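Local coordinates for lipopolysaccharide export system protein LptH (Pseudomonas aeruginosa, PDB 4UU4) that binds lipopolysaccharide and is required for its translocation from the inner to the outer membrane, possibly as part of a bridge across the periplasm, at residues Val35-Ala40 against Gly53-Thr58; Val48-Gly53 against Gly66-Leu71; Val81-Gly86 against Gly106-Tyr111. All blocks are in the same frame, centred on the assembly; numbering follows the deposited sequence.

Interaction 1: Val35-Ala40 against Gly53-Thr58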
loop_
_atom_site.group_PDB
_atom_site.type_symbol
_atom_site.label_atom_id
_atom_site.label_comp_id
_atom_site.label_asym_id
_atom_site.label_seq_id
_atom_site.Cartn_x
_atom_site.Cartn_y
_atom_site.Cartn_z
ATOM N N VAL A 35 13.294 -1.606 -6.936
ATOM C CA VAL A 35 12.889 -0.220 -6.724
ATOM C C VAL A 35 13.519 0.694 -7.774
ATOM O O VAL A 35 14.693 0.558 -8.115
ATOM C CB VAL A 35 13.245 0.290 -5.306
ATOM C CG1 VAL A 35 12.394 1.499 -4.952
ATOM C CG2 VAL A 35 13.053 -0.802 -4.274
ATOM N N GLN A 36 12.720 1.618 -8.289
ATOM C CA GLN A 36 13.179 2.573 -9.279
ATOM C C GLN A 36 12.854 3.968 -8.767
ATOM O O GLN A 36 11.692 4.272 -8.485
ATOM C CB GLN A 36 12.485 2.323 -10.619
ATOM C CG GLN A 36 12.956 3.223 -11.748
ATOM C CD GLN A 36 11.873 3.477 -12.779
ATOM O OE1 GLN A 36 10.686 3.274 -12.514
ATOM N NE2 GLN A 36 12.277 3.932 -13.962
ATOM N N ALA A 37 13.878 4.807 -8.626
ATOM C CA ALA A 37 13.668 6.177 -8.174
ATOM C C ALA A 37 14.661 7.156 -8.784
ATOM O O ALA A 37 15.485 6.787 -9.619
ATOM C CB ALA A 37 13.715 6.254 -6.654
ATOM N N ASP A 38 14.553 8.412 -8.361
ATOM C CA ASP A 38 15.512 9.445 -8.723
ATOM C C ASP A 38 16.701 9.407 -7.777
ATOM O O ASP A 38 17.836 9.650 -8.185
ATOM C CB ASP A 38 14.863 10.828 -8.664
ATOM C CG ASP A 38 13.919 11.073 -9.813
ATOM O OD1 ASP A 38 14.036 10.369 -10.834
ATOM O OD2 ASP A 38 13.063 11.974 -9.699
ATOM N N SER A 39 16.435 9.113 -6.508
ATOM C CA SER A 39 17.500 9.063 -5.511
ATOM C C SER A 39 17.195 8.051 -4.412
ATOM O O SER A 39 16.043 7.660 -4.212
ATOM C CB SER A 39 17.758 10.453 -4.913
ATOM O OG SER A 39 16.660 10.913 -4.145
ATOM N N ALA A 40 18.238 7.619 -3.710
ATOM C CA ALA A 40 18.088 6.657 -2.626
ATOM C C ALA A 40 19.157 6.872 -1.569
ATOM O O ALA A 40 20.264 7.297 -1.880
ATOM C CB ALA A 40 18.164 5.237 -3.157
ATOM N N GLY A 53 11.566 10.550 -5.629
ATOM C CA GLY A 53 11.437 10.922 -7.030
ATOM C C GLY A 53 10.780 9.874 -7.911
ATOM O O GLY A 53 11.463 9.011 -8.465
ATOM N N ASP A 54 9.457 9.961 -8.050
ATOM C CA ASP A 54 8.681 9.010 -8.849
ATOM C C ASP A 54 9.006 7.570 -8.484
ATOM O O ASP A 54 9.253 6.742 -9.358
ATOM C CB ASP A 54 8.918 9.214 -10.350
ATOM C CG ASP A 54 8.309 10.496 -10.872
ATOM O OD1 ASP A 54 7.064 10.609 -10.866
ATOM O OD2 ASP A 54 9.080 11.382 -11.308
ATOM N N VAL A 55 9.009 7.279 -7.190
ATOM C CA VAL A 55 9.393 5.966 -6.696
ATOM C C VAL A 55 8.404 4.877 -7.102
ATOM O O VAL A 55 7.182 5.015 -6.915
ATOM C CB VAL A 55 9.533 5.984 -5.173
ATOM C CG1 VAL A 55 10.264 4.743 -4.691
ATOM C CG2 VAL A 55 10.255 7.243 -4.744
ATOM N N VAL A 56 8.957 3.806 -7.669
ATOM C CA VAL A 56 8.203 2.618 -8.046
ATOM C C VAL A 56 8.859 1.376 -7.452
ATOM O O VAL A 56 9.951 0.994 -7.856
ATOM C CB VAL A 56 8.167 2.430 -9.577
ATOM C CG1 VAL A 56 7.189 1.321 -9.953
ATOM C CG2 VAL A 56 7.802 3.726 -10.268
ATOM N N VAL A 57 8.194 0.744 -6.492
ATOM C CA VAL A 57 8.661 -0.532 -5.962
ATOM C C VAL A 57 7.743 -1.676 -6.403
ATOM O O VAL A 57 6.535 -1.631 -6.196
ATOM C CB VAL A 57 8.831 -0.501 -4.413
ATOM C CG1 VAL A 57 8.113 0.703 -3.798
ATOM C CG2 VAL A 57 8.383 -1.821 -3.778
ATOM N N THR A 58 8.319 -2.693 -7.035
ATOM C CA THR A 58 7.545 -3.854 -7.460
ATOM C C THR A 58 8.054 -5.150 -6.828
ATOM O O THR A 58 9.265 -5.372 -6.730
ATOM C CB THR A 58 7.533 -4.015 -9.000
ATOM O OG1 THR A 58 8.868 -4.201 -9.479
ATOM C CG2 THR A 58 6.915 -2.793 -9.673
HETATM O O HOH W 1 11.776 11.528 -12.755
#
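The flat end of Gln36 lies beside Val56, the two side chains pointing the same way, with OE1 of Gln36 3.7 Å from CG2 of Val56. CG anti to the backbone N (chi1 -177°) and an extended chain beyond it lay the amide alongside Val56; a polar residue suits this exposed outer strand. The Asp38 carboxylate comes against backbone, its OD2 3.3 Å from CA of Gly53. At phi 92° and psi 91° a CB on Gly53 would be jammed against the carbonyl O of Arg52, so glycine fits this corner, which it forms with Asp54. The backbones of Gln36 and Val56 form an antiparallel hydrogen-bonded pair, Gln36 N 2.9 Å from Val56 O and the return bond equally long; a weak bond from Asp38 N to Gly53 O follows. On the other side, the Val35 and Val55 side chains cross at a slant, CG1 to CG1 3.9 Å, on a valine-lined face that Tyr51 and Val69 help to pack. Asp38 and Ser39 form a classic bulge opposite Arg52. A water bridges Asp38 OD1 and Asp54 OD2, placed to donate to each, though other acceptors compete for its protons. With Asp38 OD2 and Asp54 OD2 4.3 Å apart, the carboxylates probably raise each other's pKa.

Interaction 2: Val48-Gly53 against Gly66-Leu71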
loop_
_atom_site.group_PDB
_atom_site.type_symbol
_atom_site.label_atom_id
_atom_site.label_comp_id
_atom_site.label_asym_id
_atom_site.label_seq_id
_atom_site.Cartn_x
_atom_site.Cartn_y
_atom_site.Cartn_z
ATOM N N VAL A 48 17.291 0.885 7.345
ATOM C CA VAL A 48 16.269 1.744 6.764
ATOM C C VAL A 48 16.755 2.346 5.450
ATOM O O VAL A 48 17.898 2.781 5.346
ATOM C CB VAL A 48 15.878 2.862 7.749
ATOM C CG1 VAL A 48 15.008 3.916 7.076
ATOM C CG2 VAL A 48 15.172 2.268 8.960
ATOM N N ALA A 49 15.890 2.349 4.440
ATOM C CA ALA A 49 16.239 2.942 3.153
ATOM C C ALA A 49 15.172 3.927 2.699
ATOM O O ALA A 49 13.986 3.622 2.753
ATOM C CB ALA A 49 16.427 1.857 2.113
ATOM N N VAL A 50 15.576 5.112 2.250
ATOM C CA VAL A 50 14.574 6.033 1.702
ATOM C C VAL A 50 14.833 6.419 0.242
ATOM O O VAL A 50 15.930 6.840 -0.125
ATOM C CB VAL A 50 14.334 7.282 2.599
ATOM C CG1 VAL A 50 15.641 7.872 3.069
ATOM C CG2 VAL A 50 13.503 8.325 1.863
ATOM N N TYR A 51 13.797 6.250 -0.577
ATOM C CA TYR A 51 13.841 6.510 -2.009
ATOM C C TYR A 51 12.935 7.689 -2.371
ATOM O O TYR A 51 11.806 7.792 -1.880
ATOM C CB TYR A 51 13.387 5.268 -2.777
ATOM C CG TYR A 51 14.090 3.989 -2.380
ATOM C CD1 TYR A 51 13.639 3.227 -1.309
ATOM C CD2 TYR A 51 15.198 3.532 -3.090
ATOM C CE1 TYR A 51 14.278 2.054 -0.947
ATOM C CE2 TYR A 51 15.845 2.360 -2.734
ATOM C CZ TYR A 51 15.381 1.629 -1.663
ATOM O OH TYR A 51 16.021 0.464 -1.307
ATOM N N ARG A 52 13.434 8.572 -3.236
ATOM C CA ARG A 52 12.689 9.769 -3.626
ATOM C C ARG A 52 12.656 9.956 -5.141
ATOM O O ARG A 52 13.599 9.573 -5.844
ATOM C CB ARG A 52 13.299 11.019 -2.986
ATOM C CG ARG A 52 13.359 11.005 -1.468
ATOM C CD ARG A 52 13.885 12.333 -0.940
ATOM N NE ARG A 52 14.448 12.217 0.402
ATOM C CZ ARG A 52 15.644 11.698 0.664
ATOM N NH1 ARG A 52 16.401 11.237 -0.322
ATOM N NH2 ARG A 52 16.082 11.633 1.914
ATOM N N GLY A 53 11.566 10.550 -5.629
ATOM C CA GLY A 53 11.437 10.922 -7.030
ATOM C C GLY A 53 10.780 9.874 -7.911
ATOM O O GLY A 53 11.463 9.011 -8.465
ATOM N N GLY A 66 4.954 6.279 -5.368
ATOM C CA GLY A 66 4.900 7.419 -4.467
ATOM C C GLY A 66 5.953 8.471 -4.737
ATOM O O GLY A 66 6.815 8.293 -5.592
ATOM N N ASN A 67 5.862 9.581 -4.013
ATOM C CA ASN A 67 6.877 10.613 -4.061
ATOM C C ASN A 67 8.031 10.208 -3.166
ATOM O O ASN A 67 9.196 10.388 -3.514
ATOM C CB ASN A 67 6.304 11.949 -3.601
ATOM C CG ASN A 67 5.165 12.407 -4.469
ATOM O OD1 ASN A 67 4.126 12.846 -3.971
ATOM N ND2 ASN A 67 5.343 12.299 -5.778
ATOM N N THR A 68 7.695 9.643 -2.010
ATOM C CA THR A 68 8.726 9.221 -1.073
ATOM C C THR A 68 8.398 7.874 -0.446
ATOM O O THR A 68 7.322 7.689 0.138
ATOM C CB THR A 68 8.923 10.253 0.046
ATOM O OG1 THR A 68 9.048 11.562 -0.524
ATOM C CG2 THR A 68 10.164 9.921 0.869
ATOM N N VAL A 69 9.339 6.940 -0.556
ATOM C CA VAL A 69 9.143 5.597 -0.025
ATOM C C VAL A 69 10.237 5.203 0.965
ATOM O O VAL A 69 11.416 5.383 0.706
ATOM C CB VAL A 69 9.051 4.564 -1.163
ATOM C CG1 VAL A 69 8.935 3.153 -0.609
ATOM C CG2 VAL A 69 7.854 4.880 -2.049
ATOM N N THR A 70 9.838 4.678 2.115
ATOM C CA THR A 70 10.798 4.197 3.095
ATOM C C THR A 70 10.618 2.703 3.327
ATOM O O THR A 70 9.504 2.240 3.567
ATOM C CB THR A 70 10.650 4.923 4.443
ATOM O OG1 THR A 70 10.797 6.334 4.250
ATOM C CG2 THR A 70 11.705 4.433 5.423
ATOM N N LEU A 71 11.719 1.955 3.243
ATOM C CA LEU A 71 11.726 0.543 3.607
ATOM C C LEU A 71 12.366 0.377 4.970
ATOM O O LEU A 71 13.485 0.853 5.200
ATOM C CB LEU A 71 12.520 -0.285 2.600
ATOM C CG LEU A 71 12.290 -0.048 1.112
ATOM C CD1 LEU A 71 12.997 -1.117 0.296
ATOM C CD2 LEU A 71 10.823 -0.025 0.792
#
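The ring of Tyr51 and the side chain of Leu71 meet at about a right angle. Leu71 CG comes to the ring's edge, near its plane, 3.6 Å from Tyr51 CE1, and CD1 of Leu71 runs on toward the hydroxyl end. With CG anti to the carbonyl carbon (chi1 -51°), the tyrosine ring is carried along the strand to reach Leu71, which is cross-strand from Ala49; the small alanine suits a place between larger neighbours. On the opposite face the partners are slimmer and partly polar: Val50 CG2 touches Thr68 CG2 at 3.8 Å, and Val48 CG1 touches Thr70 CG2 at 3.7 Å. Val50 CG2 also lies over one face of the Arg52 guanidinium, offset toward its rim. These positions are set by the backbone ladder. Tyr51 N donates to Val69 O at 2.8 Å, nearly straight at 174°; paired bonds join Ala49 to Leu71, and Gly53 N reaches Asn67 O at 3.2 Å. Farther out, Val69 packs on Val55 and Val57 of the facing sheet, while Tyr51 rests on Ala37 and Ala40. Asn67 and Thr68 bulge against Val85 where the chain turns its corner. Such successive antiparallel strands, folded from one sheet to the other, are characteristic of the beta-jellyroll of Lpt proteins.

Interaction 3: Val81-Gly86 against Gly106-Tyr111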
loop_
_atom_site.group_PDB
_atom_site.type_symbol
_atom_site.label_atom_id
_atom_site.label_comp_id
_atom_site.label_asym_id
_atom_site.label_seq_id
_atom_site.Cartn_x
_atom_site.Cartn_y
_atom_site.Cartn_z
ATOM N N VAL A 81 8.249 -3.478 6.535
ATOM C CA VAL A 81 7.234 -2.515 6.126
ATOM C C VAL A 81 7.753 -1.537 5.066
ATOM O O VAL A 81 8.872 -1.014 5.157
ATOM C CB VAL A 81 6.641 -1.742 7.336
ATOM C CG1 VAL A 81 7.712 -0.918 8.042
ATOM C CG2 VAL A 81 5.466 -0.866 6.901
ATOM N N VAL A 82 6.924 -1.315 4.053
ATOM C CA VAL A 82 7.221 -0.368 2.990
ATOM C C VAL A 82 6.206 0.769 3.052
ATOM O O VAL A 82 5.049 0.585 2.691
ATOM C CB VAL A 82 7.115 -1.047 1.610
ATOM C CG1 VAL A 82 7.351 -0.043 0.492
ATOM C CG2 VAL A 82 8.089 -2.211 1.516
ATOM N N THR A 83 6.629 1.941 3.511
ATOM C CA THR A 83 5.714 3.072 3.610
ATOM C C THR A 83 5.891 4.030 2.439
ATOM O O THR A 83 6.979 4.557 2.222
ATOM C CB THR A 83 5.904 3.850 4.922
ATOM O OG1 THR A 83 5.807 2.952 6.031
ATOM C CG2 THR A 83 4.846 4.928 5.057
ATOM N N SER A 84 4.813 4.253 1.690
ATOM C CA SER A 84 4.814 5.192 0.574
ATOM C C SER A 84 3.945 6.421 0.842
ATOM O O SER A 84 2.891 6.335 1.486
ATOM C CB SER A 84 4.353 4.503 -0.712
ATOM O OG SER A 84 4.386 5.400 -1.811
ATOM N N VAL A 85 4.405 7.561 0.331
ATOM C CA VAL A 85 3.686 8.826 0.438
ATOM C C VAL A 85 3.679 9.545 -0.911
ATOM O O VAL A 85 4.738 9.742 -1.529
ATOM C CB VAL A 85 4.325 9.751 1.498
ATOM C CG1 VAL A 85 3.841 11.184 1.325
ATOM C CG2 VAL A 85 4.045 9.234 2.907
ATOM N N GLY A 86 2.482 9.922 -1.357
ATOM C CA GLY A 86 2.292 10.632 -2.613
ATOM C C GLY A 86 1.003 11.445 -2.625
ATOM O O GLY A 86 0.424 11.708 -1.571
ATOM N N GLY A 106 -4.139 6.007 -1.453
ATOM C CA GLY A 106 -4.140 6.632 -0.142
ATOM C C GLY A 106 -3.044 7.658 -0.015
ATOM O O GLY A 106 -1.995 7.503 -0.618
ATOM N N LEU A 107 -3.288 8.710 0.759
ATOM C CA LEU A 107 -2.248 9.688 1.039
ATOM C C LEU A 107 -1.031 9.017 1.672
ATOM O O LEU A 107 0.098 9.288 1.275
ATOM C CB LEU A 107 -2.779 10.827 1.907
ATOM C CG LEU A 107 -3.005 12.142 1.153
ATOM C CD1 LEU A 107 -3.709 11.889 -0.168
ATOM C CD2 LEU A 107 -3.792 13.142 1.996
ATOM N N THR A 108 -1.256 8.130 2.638
ATOM C CA THR A 108 -0.164 7.295 3.140
ATOM C C THR A 108 -0.506 5.817 2.971
ATOM O O THR A 108 -1.610 5.395 3.298
ATOM C CB THR A 108 0.169 7.598 4.619
ATOM O OG1 THR A 108 0.575 8.963 4.749
ATOM C CG2 THR A 108 1.288 6.697 5.120
ATOM N N ILE A 109 0.428 5.029 2.445
ATOM C CA ILE A 109 0.199 3.589 2.341
ATOM C C ILE A 109 1.319 2.815 3.024
ATOM O O ILE A 109 2.482 3.055 2.757
ATOM C CB ILE A 109 0.099 3.123 0.874
ATOM C CG1 ILE A 109 -1.108 3.754 0.175
ATOM C CG2 ILE A 109 0.001 1.604 0.799
ATOM C CD1 ILE A 109 -1.246 3.332 -1.278
ATOM N N GLN A 110 0.977 1.890 3.910
ATOM C CA GLN A 110 1.997 1.040 4.511
ATOM C C GLN A 110 1.799 -0.400 4.073
ATOM O O GLN A 110 0.709 -0.949 4.210
ATOM C CB GLN A 110 1.935 1.119 6.029
ATOM C CG GLN A 110 2.016 2.521 6.571
ATOM C CD GLN A 110 1.732 2.571 8.054
ATOM O OE1 GLN A 110 0.575 2.546 8.476
ATOM N NE2 GLN A 110 2.787 2.642 8.857
ATOM N N TYR A 111 2.852 -1.009 3.543
ATOM C CA TYR A 111 2.802 -2.406 3.145
ATOM C C TYR A 111 3.598 -3.243 4.134
ATOM O O TYR A 111 4.822 -3.368 4.028
ATOM C CB TYR A 111 3.304 -2.588 1.705
ATOM C CG TYR A 111 3.376 -4.030 1.241
ATOM C CD1 TYR A 111 2.403 -4.954 1.607
ATOM C CD2 TYR A 111 4.412 -4.463 0.425
ATOM C CE1 TYR A 111 2.471 -6.268 1.184
ATOM C CE2 TYR A 111 4.486 -5.770 -0.004
ATOM C CZ TYR A 111 3.514 -6.669 0.374
ATOM O OH TYR A 111 3.600 -7.972 -0.058
#
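Ile109 O accepts the backbone N-H of Ser84 at 2.8 Å, nearly in line with the carbonyl bond, and the same oxygen takes a CA-H contact from Thr83 CA at 3.3 Å. This pair is one rung in an antiparallel ladder of the beta-jellyroll, joining neighbouring strands 81-85 and 109-112 near the middle of the chain. Ile109 N returns a nearly straight bond to Ser84 O. At the Val82-Tyr111 pair the two bonds are as short, yet each donor stands well above the carbonyl plane, 42° out of it for Val82 N on Tyr111 O. Val82, Ser84, Ile109 and Tyr111 look inward and are buried. Ile109 spans toward the other sheet, meeting Ala89 and Tyr91, and a branched aliphatic chain suits that apolar interior. Serine can be accommodated there because its OG bonds to Thr65 O. CG of Tyr111 is anti to its backbone N (chi1 176°), which leads the ring away from strand 81-85, toward Val118; CB, set by the backbone pairing, lies 4.1 Å from Val82 CB. The other face carries Thr83, Thr108 and Gln110, polar groups suited to partial exposure, and the more exposed Val85. Leu107 and Thr108 form a classic bulge opposite Ile121. Gln110 lies alongside Thr83, its CG 3.9 Å from Thr83 OG1, while Thr83 CG2 meets Thr108 CG2 at 4.0 Å.

How the interactions relate
Interactions 2 and 3 belong to one sheet, whose adjacent strands 68-72 and 81-85 join them through probable backbone hydrogen bonds such as Thr70 N to Thr83 O. Interaction 1 reaches that sheet through strand 39-43, but its main pairing, 34-36 with 55-59, lies at an edge of the other; Gly53, shared with interaction 2, is where the chain passes between them. Interaction 2 is a surface contact. Interaction 1, though farthest from the chain's centre, is partly buried, with acidic groups and water at one end. Interaction 3, about 5 Å from that centre, has the largest share of buried residues, with aliphatic and aromatic side chains inside. All three run antiparallel into a chain corner.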